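Local coordinates for protein SAM-dependent methyltransferase (Exiguobacterium sibiricum 255-15, PDB 3D2L) that probably transfers a methyl group from S-adenosylmethionine to an acceptor that is not known from this structure, at residues T48-D53 against R79-F83; F135-Y141 against T232-F238; M143-F147 against L172-H176. One frame throughout, in Å; residues are numbered along the deposited sequence. Where two conformers were deposited one is given.

Contact 1 (T48-D53 against R79-F83)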
ATOM      1  N   THR A  48      -3.695  -1.627   8.697  1.00 29.87           N
ATOM      2  CA  THR A  48      -2.778  -1.716   9.834  1.00 29.33           C
ATOM      3  C   THR A  48      -3.533  -2.074  11.108  1.00 26.40           C
ATOM      4  O   THR A  48      -3.130  -2.948  11.871  1.00 26.43           O
ATOM      5  CB  THR A  48      -1.981  -0.385  10.020  1.00 27.37           C
ATOM      6  OG1 THR A  48      -1.615   0.173   8.726  1.00 30.10           O
ATOM      7  CG2 THR A  48      -0.739  -0.608  10.879  1.00 32.38           C
ATOM      8  N   LEU A  49      -4.661  -1.431  11.324  1.00 28.83           N
ATOM      9  CA  LEU A  49      -5.498  -1.740  12.497  1.00 29.87           C
ATOM     10  C   LEU A  49      -6.052  -3.163  12.502  1.00 30.23           C
ATOM     11  O   LEU A  49      -6.193  -3.755  13.604  1.00 30.09           O
ATOM     12  CB  LEU A  49      -6.626  -0.698  12.651  1.00 29.26           C
ATOM     13  CG  LEU A  49      -6.163   0.757  12.862  1.00 34.90           C
ATOM     14  CD1 LEU A  49      -7.369   1.617  13.240  1.00 31.71           C
ATOM     15  CD2 LEU A  49      -5.078   0.852  13.939  1.00 36.65           C
ATOM     16  N   LEU A  50      -6.402  -3.709  11.320  1.00 27.53           N
ATOM     17  CA  LEU A  50      -6.835  -5.106  11.195  1.00 29.75           C
ATOM     18  C   LEU A  50      -5.680  -6.049  11.486  1.00 29.72           C
ATOM     19  O   LEU A  50      -5.858  -7.055  12.149  1.00 31.36           O
ATOM     20  CB  LEU A  50      -7.465  -5.402   9.819  1.00 30.60           C
ATOM     21  CG  LEU A  50      -8.756  -4.620   9.610  1.00 28.51           C
ATOM     22  CD1 LEU A  50      -9.235  -4.825   8.214  1.00 32.26           C
ATOM     23  CD2 LEU A  50      -9.841  -5.015  10.662  1.00 26.28           C
ATOM     24  N   LEU A  51      -4.497  -5.712  10.980  1.00 29.03           N
ATOM     25  CA  LEU A  51      -3.280  -6.459  11.281  1.00 29.59           C
ATOM     26  C   LEU A  51      -2.977  -6.452  12.763  1.00 27.82           C
ATOM     27  O   LEU A  51      -2.566  -7.478  13.324  1.00 27.79           O
ATOM     28  CB  LEU A  51      -2.111  -5.825  10.508  1.00 28.65           C
ATOM     29  CG  LEU A  51      -2.128  -6.088   8.992  1.00 32.88           C
ATOM     30  CD1 LEU A  51      -1.066  -5.266   8.251  1.00 29.83           C
ATOM     31  CD2 LEU A  51      -1.930  -7.580   8.745  1.00 32.42           C
ATOM     32  N   ALA A  52      -3.211  -5.317  13.422  1.00 29.16           N
ATOM     33  CA  ALA A  52      -2.937  -5.188  14.885  1.00 28.16           C
ATOM     34  C   ALA A  52      -3.751  -6.192  15.726  1.00 32.43           C
ATOM     35  O   ALA A  52      -3.408  -6.484  16.882  1.00 29.79           O
ATOM     36  CB  ALA A  52      -3.212  -3.783  15.355  1.00 25.65           C
ATOM     37  N   ASP A  53      -4.816  -6.725  15.139  1.00 30.69           N
ATOM     38  CA  ASP A  53      -5.592  -7.749  15.814  1.00 30.45           C
ATOM     39  C   ASP A  53      -4.902  -9.115  15.787  1.00 31.17           C
ATOM     40  O   ASP A  53      -5.337 -10.020  16.458  1.00 27.80           O
ATOM     41  CB  ASP A  53      -7.000  -7.820  15.239  1.00 31.31           C
ATOM     42  CG  ASP A  53      -7.784  -6.558  15.507  1.00 34.44           C
ATOM     43  OD1 ASP A  53      -7.424  -5.803  16.436  1.00 36.04           O
ATOM     44  OD2 ASP A  53      -8.775  -6.322  14.805  1.00 37.18           O
ATOM     45  N   ARG A  79      -6.625  -0.041  20.356  1.00 28.28           N
ATOM     46  CA  ARG A  79      -5.517  -0.793  19.800  1.00 30.04           C
ATOM     47  C   ARG A  79      -4.219  -0.060  20.052  1.00 31.57           C
ATOM     48  O   ARG A  79      -4.195   1.177  20.039  1.00 32.38           O
ATOM     49  CB  ARG A  79      -5.718  -0.975  18.292  1.00 27.68           C
ATOM     50  CG  ARG A  79      -6.879  -1.908  17.992  1.00 30.46           C
ATOM     51  CD  ARG A  79      -6.970  -2.057  16.548  1.00 34.32           C
ATOM     52  NE  ARG A  79      -7.959  -3.020  16.055  1.00 31.92           N
ATOM     53  CZ  ARG A  79      -9.098  -2.703  15.450  1.00 35.93           C
ATOM     54  NH1 ARG A  79      -9.533  -1.445  15.389  1.00 27.61           N
ATOM     55  NH2 ARG A  79      -9.861  -3.670  14.978  1.00 37.54           N
ATOM     56  N   HIS A  80      -3.138  -0.808  20.294  1.00 34.16           N
ATOM     57  CA  HIS A  80      -1.810  -0.200  20.421  1.00 34.19           C
ATOM     58  C   HIS A  80      -1.041  -0.368  19.130  1.00 33.86           C
ATOM     59  O   HIS A  80      -0.612  -1.475  18.778  1.00 35.22           O
ATOM     60  CB  HIS A  80      -0.974  -0.760  21.596  1.00 37.94           C
ATOM     61  CG  HIS A  80       0.354  -0.072  21.727  1.00 40.83           C
ATOM     62  ND1 HIS A  80       1.499  -0.539  21.114  1.00 54.69           N
ATOM     63  CD2 HIS A  80       0.698   1.101  22.314  1.00 46.51           C
ATOM     64  CE1 HIS A  80       2.497   0.288  21.360  1.00 47.09           C
ATOM     65  NE2 HIS A  80       2.039   1.292  22.085  1.00 48.51           N
ATOM     66  N   VAL A  81      -0.866   0.737  18.422  1.00 30.57           N
ATOM     67  CA  VAL A  81      -0.165   0.737  17.184  1.00 31.49           C
ATOM     68  C   VAL A  81       0.612   2.047  17.030  1.00 32.04           C
ATOM     69  O   VAL A  81       0.054   3.132  16.951  1.00 32.04           O
ATOM     70  CB  VAL A  81      -1.112   0.535  15.990  1.00 32.68           C
ATOM     71  CG1 VAL A  81      -0.327   0.437  14.742  1.00 27.88           C
ATOM     72  CG2 VAL A  81      -1.959  -0.753  16.165  1.00 24.92           C
ATOM     73  N   ASP A  82       1.913   1.913  16.981  1.00 29.22           N
ATOM     74  CA  ASP A  82       2.798   3.054  16.776  1.00 29.90           C
ATOM     75  C   ASP A  82       2.768   3.407  15.303  1.00 28.03           C
ATOM     76  O   ASP A  82       2.991   2.535  14.510  1.00 28.69           O
ATOM     77  CB  ASP A  82       4.227   2.665  17.116  1.00 31.84           C
ATOM     78  CG  ASP A  82       4.478   2.537  18.586  1.00 30.91           C
ATOM     79  OD1 ASP A  82       3.997   3.361  19.383  1.00 27.26           O
ATOM     80  OD2 ASP A  82       5.196   1.612  18.952  1.00 40.34           O
ATOM     81  N   PHE A  83       2.436   4.660  14.972  1.00 27.53           N
ATOM     82  CA  PHE A  83       2.508   5.200  13.637  1.00 26.32           C
ATOM     83  C   PHE A  83       3.620   6.279  13.633  1.00 27.06           C
ATOM     84  O   PHE A  83       3.662   7.215  14.486  1.00 25.21           O
ATOM     85  CB  PHE A  83       1.152   5.787  13.200  1.00 26.79           C
ATOM     86  CG  PHE A  83       0.035   4.757  13.037  1.00 23.14           C
ATOM     87  CD1 PHE A  83      -0.072   3.998  11.881  1.00 26.98           C
ATOM     88  CD2 PHE A  83      -0.928   4.568  14.050  1.00 25.69           C
ATOM     89  CE1 PHE A  83      -1.084   3.094  11.714  1.00 30.36           C
ATOM     90  CE2 PHE A  83      -1.921   3.675  13.906  1.00 30.73           C
ATOM     91  CZ  PHE A  83      -2.011   2.908  12.718  1.00 27.69           C
TER
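Asp53 and Arg79 meet in a two-pronged salt bridge at the solvent side of this contact. The guanidinium comes side-on: NE of Arg79 donates to OD1 of Asp53 at 2.9 Å in an essentially straight bond (179°), and NH2 of Arg79 reaches OD2 of Asp53, also at 2.9 Å. OD2 receives its partner on the syn lone pair, and the two flat groups are nearly coplanar, 28° apart. Arginine suits the place because its chain, extended from CG to NE, spans the distance and still offers two parallel N-H groups, while its third nitrogen, NH1, is held by Thr77. Leu49 O lies over one face of the guanidinium, 3.1 Å from Arg79 NE; the angle is too poor for a hydrogen bond, yet a carbonyl there is likely to be electrostatically favourable to the cation.

This is the edge of a class I methyltransferase core of Rossmann-like topology. Helix 46-51 follows the glycine-rich turn after strand 36-40, and residues 79-81 lead into strand 82-85, the outer strand on the parallel side of the sheet.

Apolar packing joins the two. Val81 splits its methyls: CG2 presses on Ala52 CB at 3.4 Å, tighter than usual van der Waals contact; the small alanine lets the helix end and the strand come this close. CG1 of Val81 faces Thr48 CG2 at 4.0 Å. Leu49 CD2 comes in at the edge of the Phe83 ring, 3.9 Å from CZ, and Thr48 CG2 approaches Phe83 CE1 obliquely at 3.8 Å. With CG2 anti to the backbone N, Thr48 offers its methyl to this apolar group and turns OG1 to a hydrogen bond with Asp39. Leu49 and Phe83 also pack against helix 64-76, whose Ala74 and Ala70 respectively accept them.

Contact 2 (F135-Y141 against T232-F238)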
ATOM      1  N   PHE A 135       4.332  -7.687  -0.419  1.00 26.63           N
ATOM      2  CA  PHE A 135       3.753  -6.537  -1.095  1.00 27.52           C
ATOM      3  C   PHE A 135       2.920  -6.987  -2.297  1.00 27.71           C
ATOM      4  O   PHE A 135       3.138  -8.045  -2.881  1.00 26.00           O
ATOM      5  CB  PHE A 135       4.796  -5.479  -1.569  1.00 27.02           C
ATOM      6  CG  PHE A 135       5.795  -5.991  -2.603  1.00 26.02           C
ATOM      7  CD1 PHE A 135       5.541  -5.889  -3.958  1.00 28.86           C
ATOM      8  CD2 PHE A 135       6.987  -6.558  -2.212  1.00 34.21           C
ATOM      9  CE1 PHE A 135       6.447  -6.341  -4.894  1.00 29.98           C
ATOM     10  CE2 PHE A 135       7.906  -6.994  -3.161  1.00 27.51           C
ATOM     11  CZ  PHE A 135       7.631  -6.899  -4.481  1.00 28.60           C
ATOM     12  N   ASP A 136       1.956  -6.147  -2.654  1.00 28.41           N
ATOM     13  CA  ASP A 136       1.110  -6.380  -3.822  1.00 29.05           C
ATOM     14  C   ASP A 136       1.153  -5.126  -4.687  1.00 28.20           C
ATOM     15  O   ASP A 136       1.201  -3.975  -4.170  1.00 28.14           O
ATOM     16  CB  ASP A 136      -0.329  -6.728  -3.436  1.00 28.38           C
ATOM     17  CG  ASP A 136      -0.969  -5.666  -2.546  1.00 29.14           C
ATOM     18  OD1 ASP A 136      -0.641  -5.601  -1.333  1.00 30.06           O
ATOM     19  OD2 ASP A 136      -1.829  -4.930  -3.064  1.00 32.72           O
ATOM     20  N   VAL A 137       1.176  -5.359  -6.001  1.00 27.81           N
ATOM     21  CA  VAL A 137       1.312  -4.280  -6.987  1.00 27.99           C
ATOM     22  C   VAL A 137       0.403  -4.486  -8.166  1.00 28.92           C
ATOM     23  O   VAL A 137      -0.112  -5.582  -8.385  1.00 28.64           O
ATOM     24  CB  VAL A 137       2.780  -4.157  -7.537  1.00 27.42           C
ATOM     25  CG1 VAL A 137       3.740  -3.565  -6.486  1.00 28.67           C
ATOM     26  CG2 VAL A 137       3.304  -5.491  -8.072  1.00 27.51           C
ATOM     27  N   HIS A 138       0.192  -3.414  -8.919  1.00 28.57           N
ATOM     28  CA  HIS A 138      -0.554  -3.495 -10.145  1.00 29.35           C
ATOM     29  C   HIS A 138       0.223  -4.324 -11.158  1.00 28.38           C
ATOM     30  O   HIS A 138       1.443  -4.289 -11.184  1.00 28.22           O
ATOM     31  CB  HIS A 138      -0.780  -2.103 -10.772  1.00 26.52           C
ATOM     32  CG  HIS A 138      -1.480  -1.135  -9.869  1.00 28.34           C
ATOM     33  ND1 HIS A 138      -2.635  -1.458  -9.197  1.00 30.51           N
ATOM     34  CD2 HIS A 138      -1.207   0.154  -9.554  1.00 29.48           C
ATOM     35  CE1 HIS A 138      -3.057  -0.407  -8.525  1.00 28.72           C
ATOM     36  NE2 HIS A 138      -2.208   0.589  -8.723  1.00 26.68           N
ATOM     37  N   SER A 139      -0.515  -5.057 -11.983  1.00 30.79           N
ATOM     38  CA  SER A 139       0.059  -5.790 -13.075  1.00 31.99           C
ATOM     39  C   SER A 139       0.142  -4.828 -14.230  1.00 30.69           C
ATOM     40  O   SER A 139      -0.595  -3.826 -14.241  1.00 29.88           O
ATOM     41  CB  SER A 139      -0.870  -6.901 -13.489  1.00 31.25           C
ATOM     42  OG  SER A 139      -2.113  -6.346 -13.897  1.00 32.50           O
ATOM     43  N   PRO A 140       1.034  -5.105 -15.205  1.00 29.87           N
ATOM     44  CA  PRO A 140       1.062  -4.334 -16.461  1.00 30.92           C
ATOM     45  C   PRO A 140      -0.317  -4.288 -17.156  1.00 29.09           C
ATOM     46  O   PRO A 140      -0.715  -3.241 -17.667  1.00 30.20           O
ATOM     47  CB  PRO A 140       2.070  -5.109 -17.307  1.00 29.26           C
ATOM     48  CG  PRO A 140       2.975  -5.696 -16.329  1.00 29.93           C
ATOM     49  CD  PRO A 140       2.107  -6.114 -15.184  1.00 32.52           C
ATOM     50  N   TYR A 141      -1.055  -5.395 -17.131  1.00 30.45           N
ATOM     51  CA  TYR A 141      -2.391  -5.476 -17.735  1.00 30.73           C
ATOM     52  C   TYR A 141      -3.373  -4.456 -17.157  1.00 30.46           C
ATOM     53  O   TYR A 141      -4.137  -3.840 -17.903  1.00 30.11           O
ATOM     54  CB  TYR A 141      -2.946  -6.899 -17.568  1.00 35.03           C
ATOM     55  CG  TYR A 141      -4.323  -7.121 -18.153  1.00 32.86           C
ATOM     56  CD1 TYR A 141      -4.493  -7.342 -19.519  1.00 39.39           C
ATOM     57  CD2 TYR A 141      -5.445  -7.135 -17.346  1.00 37.71           C
ATOM     58  CE1 TYR A 141      -5.744  -7.547 -20.053  1.00 35.70           C
ATOM     59  CE2 TYR A 141      -6.704  -7.331 -17.876  1.00 39.37           C
ATOM     60  CZ  TYR A 141      -6.843  -7.538 -19.222  1.00 36.90           C
ATOM     61  OH  TYR A 141      -8.088  -7.750 -19.745  1.00 44.55           O
ATOM     62  N   THR A 232      -4.476 -11.817 -17.532  1.00 35.43           N
ATOM     63  CA  THR A 232      -5.463 -10.790 -17.273  1.00 36.45           C
ATOM     64  C   THR A 232      -5.563 -10.467 -15.761  1.00 34.38           C
ATOM     65  O   THR A 232      -6.527  -9.837 -15.296  1.00 33.86           O
ATOM     66  CB  THR A 232      -6.842 -11.198 -17.800  1.00 37.29           C
ATOM     67  OG1 THR A 232      -7.309 -12.340 -17.078  1.00 43.21           O
ATOM     68  CG2 THR A 232      -6.778 -11.494 -19.282  1.00 30.91           C
ATOM     69  N   ALA A 233      -4.571 -10.918 -15.007  1.00 33.14           N
ATOM     70  CA  ALA A 233      -4.501 -10.617 -13.569  1.00 34.86           C
ATOM     71  C   ALA A 233      -4.355  -9.102 -13.375  1.00 30.79           C
ATOM     72  O   ALA A 233      -3.710  -8.414 -14.165  1.00 31.67           O
ATOM     73  CB  ALA A 233      -3.332 -11.371 -12.913  1.00 33.89           C
ATOM     74  N   GLU A 234      -4.978  -8.582 -12.333  1.00 31.74           N
ATOM     75  CA  GLU A 234      -4.945  -7.161 -12.053  1.00 33.25           C
ATOM     76  C   GLU A 234      -3.974  -6.788 -10.918  1.00 30.78           C
ATOM     77  O   GLU A 234      -3.416  -5.704 -10.930  1.00 27.98           O
ATOM     78  CB  GLU A 234      -6.360  -6.665 -11.754  1.00 32.07           C
ATOM     79  CG  GLU A 234      -7.277  -6.771 -12.945  1.00 39.13           C
ATOM     80  CD  GLU A 234      -8.737  -6.455 -12.613  1.00 39.98           C
ATOM     81  OE1 GLU A 234      -9.025  -5.958 -11.502  1.00 41.65           O
ATOM     82  OE2 GLU A 234      -9.601  -6.715 -13.479  1.00 47.27           O
ATOM     83  N   ARG A 235      -3.793  -7.682  -9.944  1.00 27.24           N
ATOM     84  CA  ARG A 235      -2.957  -7.383  -8.782  1.00 27.10           C
ATOM     85  C   ARG A 235      -2.032  -8.580  -8.523  1.00 28.24           C
ATOM     86  O   ARG A 235      -2.489  -9.720  -8.461  1.00 26.67           O
ATOM     87  CB  ARG A 235      -3.849  -7.099  -7.582  1.00 26.17           C
ATOM     88  CG  ARG A 235      -3.148  -6.639  -6.350  1.00 22.51           C
ATOM     89  CD  ARG A 235      -4.136  -6.330  -5.235  1.00 30.47           C
ATOM     90  NE  ARG A 235      -4.998  -5.213  -5.617  1.00 32.00           N
ATOM     91  CZ  ARG A 235      -4.671  -3.931  -5.513  1.00 33.92           C
ATOM     92  NH1 ARG A 235      -3.519  -3.576  -4.980  1.00 32.74           N
ATOM     93  NH2 ARG A 235      -5.518  -3.001  -5.931  1.00 32.46           N
ATOM     94  N   ILE A 236      -0.741  -8.298  -8.410  1.00 27.17           N
ATOM     95  CA  ILE A 236       0.282  -9.323  -8.225  1.00 25.01           C
ATOM     96  C   ILE A 236       0.862  -9.256  -6.819  1.00 25.73           C
ATOM     97  O   ILE A 236       1.277  -8.204  -6.356  1.00 26.81           O
ATOM     98  CB  ILE A 236       1.335  -9.239  -9.327  1.00 25.80           C
ATOM     99  CG1 ILE A 236       0.621  -9.265 -10.688  1.00 33.10           C
ATOM    100  CG2 ILE A 236       2.370 -10.418  -9.194  1.00 23.10           C
ATOM    101  CD1 ILE A 236       1.490  -9.464 -11.866  1.00 41.52           C
ATOM    102  N   PHE A 237       0.865 -10.398  -6.137  1.00 27.97           N
ATOM    103  CA  PHE A 237       1.302 -10.499  -4.762  1.00 27.25           C
ATOM    104  C   PHE A 237       2.647 -11.174  -4.714  1.00 27.40           C
ATOM    105  O   PHE A 237       2.855 -12.183  -5.376  1.00 26.66           O
ATOM    106  CB  PHE A 237       0.267 -11.303  -3.940  1.00 28.77           C
ATOM    107  CG  PHE A 237      -1.079 -10.637  -3.856  1.00 27.12           C
ATOM    108  CD1 PHE A 237      -1.910 -10.592  -4.962  1.00 30.52           C
ATOM    109  CD2 PHE A 237      -1.518 -10.059  -2.675  1.00 32.47           C
ATOM    110  CE1 PHE A 237      -3.149  -9.954  -4.899  1.00 29.61           C
ATOM    111  CE2 PHE A 237      -2.768  -9.427  -2.613  1.00 29.89           C
ATOM    112  CZ  PHE A 237      -3.574  -9.390  -3.733  1.00 28.95           C
ATOM    113  N   PHE A 238       3.561 -10.613  -3.922  1.00 27.37           N
ATOM    114  CA  PHE A 238       4.921 -11.157  -3.773  1.00 25.27           C
ATOM    115  C   PHE A 238       5.189 -11.474  -2.332  1.00 25.95           C
ATOM    116  O   PHE A 238       4.875 -10.671  -1.457  1.00 27.18           O
ATOM    117  CB  PHE A 238       5.956 -10.121  -4.157  1.00 26.41           C
ATOM    118  CG  PHE A 238       5.976  -9.812  -5.606  1.00 22.72           C
ATOM    119  CD1 PHE A 238       4.992  -9.006  -6.161  1.00 27.10           C
ATOM    120  CD2 PHE A 238       6.972 -10.311  -6.400  1.00 25.91           C
ATOM    121  CE1 PHE A 238       5.007  -8.727  -7.528  1.00 26.21           C
ATOM    122  CE2 PHE A 238       6.994 -10.034  -7.766  1.00 28.06           C
ATOM    123  CZ  PHE A 238       6.004  -9.264  -8.310  1.00 24.87           C
TER
HETATM  124  O   HOH W   1      -4.019  -3.825  -8.858  1.00 29.37           O
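This is a buried antiparallel strand pairing toward the antiparallel end of the main sheet, where the last parallel strand, 131-138, meets 235-242; past the strand ends it is continued by a backbone bond from Ser139 N to Glu234 O and by side-chain contacts. Residues 135-138 and 235-238 cross at 154°, with Phe135-Phe238 and Val137-Ile236 as the hydrogen-bonded pairs; Ile236 N to Val137 O measures 2.8 Å. On the Phe135 face, the rings of Phe135 and Phe238 lie near parallel but slid apart, centroids 4.7 Å from each other, so that CB of Phe238 sits over the Phe135 ring. Strand 235-242 running against its neighbours is the hallmark reversal of the class I methyltransferase sheet. On the other face, the buried Asp136 carboxylate is well supplied: Arg235 NH1 bonds OD2 of Asp136 at 2.9 Å, Trp23 adds a second donor to OD2, and Cys104 N serves OD1. Arg235 can arrive because its chain bends at chi3 (-64°); Asp105 is its second anion. CB of Asp136 rests over the Phe237 ring, 3.9 Å from its centroid. Ser139 caps helix 140-144, its OG accepting from Lys142 N while donating to Ala233 O at 2.6 Å. Tyr141 lays its ring face over Thr232 CA, 3.7 Å from CA to centroid; with the ring cut back to an alanine, Thr232 and its exposed loop would probably be less held, a gap opening beside them.

Contact 3 (M143-F147 against L172-H176)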
HETATM    1  N   MSE A 143      -2.640  -1.586 -15.764  1.00 34.10           N
HETATM    2  CA  MSE A 143      -2.208  -0.282 -16.265  0.50 36.22           C
HETATM    3  C   MSE A 143      -2.749  -0.051 -17.668  1.00 38.07           C
HETATM    4  O   MSE A 143      -3.200   1.048 -17.991  1.00 41.41           O
HETATM    5  CB  MSE A 143      -0.680  -0.187 -16.309  0.50 35.85           C
HETATM    6  CG  MSE A 143       0.040  -0.502 -14.999  0.50 35.11           C
HETATM    7 SE   MSE A 143      -0.545   0.565 -13.473  0.38 37.87          SE
HETATM    8  CE  MSE A 143      -0.381   2.294 -14.330  0.50 42.12           C
ATOM      9  N   GLU A 144      -2.710  -1.096 -18.491  1.00 39.23           N
ATOM     10  CA  GLU A 144      -3.136  -0.973 -19.877  0.50 39.60           C
ATOM     11  C   GLU A 144      -4.658  -1.038 -20.076  1.00 39.40           C
ATOM     12  O   GLU A 144      -5.142  -0.756 -21.173  1.00 40.78           O
ATOM     13  CB  GLU A 144      -2.420  -2.019 -20.736  0.50 41.06           C
ATOM     14  CG  GLU A 144      -0.868  -2.037 -20.617  0.50 44.41           C
ATOM     15  CD  GLU A 144      -0.158  -0.789 -21.156  0.50 44.89           C
ATOM     16  OE1 GLU A 144      -0.512   0.343 -20.772  0.50 43.56           O
ATOM     17  OE2 GLU A 144       0.804  -0.957 -21.934  0.50 40.27           O
ATOM     18  N   THR A 145      -5.415  -1.372 -19.025  1.00 39.25           N
ATOM     19  CA  THR A 145      -6.885  -1.446 -19.107  1.00 38.68           C
ATOM     20  C   THR A 145      -7.622  -0.445 -18.193  1.00 38.54           C
ATOM     21  O   THR A 145      -8.103   0.584 -18.667  1.00 40.94           O
ATOM     22  CB  THR A 145      -7.414  -2.901 -18.853  1.00 37.86           C
ATOM     23  OG1 THR A 145      -7.053  -3.328 -17.537  1.00 38.21           O
ATOM     24  CG2 THR A 145      -6.867  -3.906 -19.903  1.00 32.80           C
ATOM     25  N   LEU A 146      -7.669  -0.732 -16.886  1.00 38.16           N
ATOM     26  CA  LEU A 146      -8.416   0.065 -15.898  1.00 37.82           C
ATOM     27  C   LEU A 146      -7.877   1.478 -15.667  1.00 38.25           C
ATOM     28  O   LEU A 146      -8.622   2.359 -15.220  1.00 38.25           O
ATOM     29  CB  LEU A 146      -8.495  -0.680 -14.542  1.00 37.58           C
ATOM     30  CG  LEU A 146      -9.233  -2.029 -14.580  1.00 42.54           C
ATOM     31  CD1 LEU A 146      -9.107  -2.757 -13.254  1.00 41.84           C
ATOM     32  CD2 LEU A 146     -10.702  -1.833 -14.961  1.00 39.19           C
ATOM     33  N   PHE A 147      -6.598   1.690 -15.985  1.00 37.28           N
ATOM     34  CA  PHE A 147      -5.994   3.007 -15.836  1.00 36.58           C
ATOM     35  C   PHE A 147      -5.674   3.632 -17.178  1.00 36.36           C
ATOM     36  O   PHE A 147      -4.920   4.587 -17.228  1.00 38.33           O
ATOM     37  CB  PHE A 147      -4.724   2.939 -14.994  1.00 33.62           C
ATOM     38  CG  PHE A 147      -4.948   2.505 -13.549  1.00 35.59           C
ATOM     39  CD1 PHE A 147      -6.103   2.852 -12.861  1.00 32.66           C
ATOM     40  CD2 PHE A 147      -3.947   1.837 -12.867  1.00 32.24           C
ATOM     41  CE1 PHE A 147      -6.287   2.458 -11.517  1.00 32.36           C
ATOM     42  CE2 PHE A 147      -4.109   1.480 -11.548  1.00 35.11           C
ATOM     43  CZ  PHE A 147      -5.262   1.797 -10.881  1.00 32.17           C
ATOM     44  N   LEU A 172       4.102   1.726 -18.364  1.00 31.93           N
ATOM     45  CA  LEU A 172       3.396   1.143 -17.222  1.00 31.99           C
ATOM     46  C   LEU A 172       3.232   2.127 -16.054  1.00 31.36           C
ATOM     47  O   LEU A 172       3.311   1.747 -14.873  1.00 30.71           O
ATOM     48  CB  LEU A 172       4.104  -0.135 -16.768  1.00 31.13           C
ATOM     49  CG  LEU A 172       4.336  -1.227 -17.820  1.00 34.99           C
ATOM     50  CD1 LEU A 172       5.022  -2.437 -17.151  1.00 30.26           C
ATOM     51  CD2 LEU A 172       3.015  -1.611 -18.497  1.00 37.74           C
ATOM     52  N   SER A 173       2.969   3.390 -16.395  1.00 33.79           N
ATOM     53  CA  SER A 173       2.738   4.443 -15.405  1.00 33.09           C
ATOM     54  C   SER A 173       1.327   4.999 -15.587  1.00 32.55           C
ATOM     55  O   SER A 173       0.717   4.869 -16.655  1.00 32.16           O
ATOM     56  CB  SER A 173       3.783   5.564 -15.525  1.00 31.97           C
ATOM     57  OG  SER A 173       3.529   6.388 -16.646  1.00 34.06           O
ATOM     58  N   VAL A 174       0.810   5.589 -14.523  1.00 30.44           N
ATOM     59  CA  VAL A 174      -0.527   6.176 -14.515  1.00 31.58           C
ATOM     60  C   VAL A 174      -0.446   7.468 -13.729  1.00 30.98           C
ATOM     61  O   VAL A 174       0.343   7.572 -12.779  1.00 30.03           O
ATOM     62  CB  VAL A 174      -1.596   5.224 -13.868  1.00 33.78           C
ATOM     63  CG1 VAL A 174      -1.182   4.850 -12.487  1.00 30.84           C
ATOM     64  CG2 VAL A 174      -2.971   5.861 -13.751  1.00 31.24           C
ATOM     65  N   VAL A 175      -1.213   8.464 -14.187  1.00 33.33           N
ATOM     66  CA  VAL A 175      -1.404   9.740 -13.508  1.00 31.01           C
ATOM     67  C   VAL A 175      -2.860   9.715 -13.052  1.00 31.49           C
ATOM     68  O   VAL A 175      -3.764   9.574 -13.868  1.00 31.10           O
ATOM     69  CB  VAL A 175      -1.184  10.967 -14.457  1.00 30.55           C
ATOM     70  CG1 VAL A 175      -1.423  12.266 -13.717  1.00 32.85           C
ATOM     71  CG2 VAL A 175       0.206  10.954 -15.047  1.00 23.33           C
ATOM     72  N   HIS A 176      -3.083   9.761 -11.740  1.00 31.60           N
ATOM     73  CA  HIS A 176      -4.436   9.804 -11.182  1.00 30.86           C
ATOM     74  C   HIS A 176      -4.764  11.237 -10.837  1.00 33.36           C
ATOM     75  O   HIS A 176      -4.156  11.795  -9.916  1.00 33.27           O
ATOM     76  CB  HIS A 176      -4.522   9.002  -9.873  1.00 31.57           C
ATOM     77  CG  HIS A 176      -4.130   7.573 -10.022  1.00 30.12           C
ATOM     78  ND1 HIS A 176      -4.801   6.699 -10.847  1.00 30.85           N
ATOM     79  CD2 HIS A 176      -3.139   6.858  -9.433  1.00 33.00           C
ATOM     80  CE1 HIS A 176      -4.231   5.507 -10.768  1.00 33.92           C
ATOM     81  NE2 HIS A 176      -3.238   5.572  -9.895  1.00 30.61           N
TER
HETATM   82  O   HOH W   2       3.058   1.179 -21.207  1.00 45.31           O
HETATM   83  O   HOH W   3       0.608   2.835 -18.627  1.00 46.09           O
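Phe147 reaches across to strand 173-183 and touches it along the whole length of its side chain. CB begins the contact, 3.6 Å from CG2 of Val174, and the ring root CG keeps to the same methyl at 3.9 Å. CG stands anti to the carbonyl carbon (chi1 -64°), which carries the ring along the strand past Val174, with CD2 brushing Val174 CG1 at 4.1 Å. Farther out, His176 takes over: its CE1 stands over the middle of the Phe147 ring, 3.8 Å from Phe147 CE1 and 3.9 Å from CZ at the tip. The imidazole thus points an edge at the phenyl face, a T-shaped pair with centroids 4.9 Å apart and planes at 76°. A histidine suits this spot because its polarised C-H can meet the pi face while NE2 bonds Gln198 on the next strand.

The strand belongs to a four-stranded antiparallel sheet inserted in the methyltransferase fold between strand 131-138 and helix 203-212; residues 143-147 are the end of helix 140-144 and the turn that leads on toward the first strand of that sheet, 150-155. Trp163 and Ala165 of that sheet flank Phe147 as well. Val174, branched at CB, fills the space between Phe147 and the selenomethionine Met143, whose flexible chain folds at chi2 and chi3 to bring its methyl toward Val174; Met143 has two conformers, so the very close approach is doubtful. At the exposed margin, in the conformer given, a water links Glu144 OE2 to Leu172 N.

Contacts 2 and 3 are neighbours, their centres 12 Å apart, and contact 3 is nested in the chain loop that contact 2 closes. Helix 140-144 serves both. At the seam His138 NE2 lies 3.5 Å from Phe147 CE2, and Gln198 bonds both His138 and His176, tying the core sheet to the inserted one. Contact 1 stands apart, 25 Å from contact 2 and 31 Å from contact 3 between centres, across the chain's centre, although contacts 1 and 2 reach the same sheet. No cofactor is bound; the glycine-rich turn preceding 48-53 probably holds S-adenosylmethionine, as in related enzymes, which would place contact 1 beside that site.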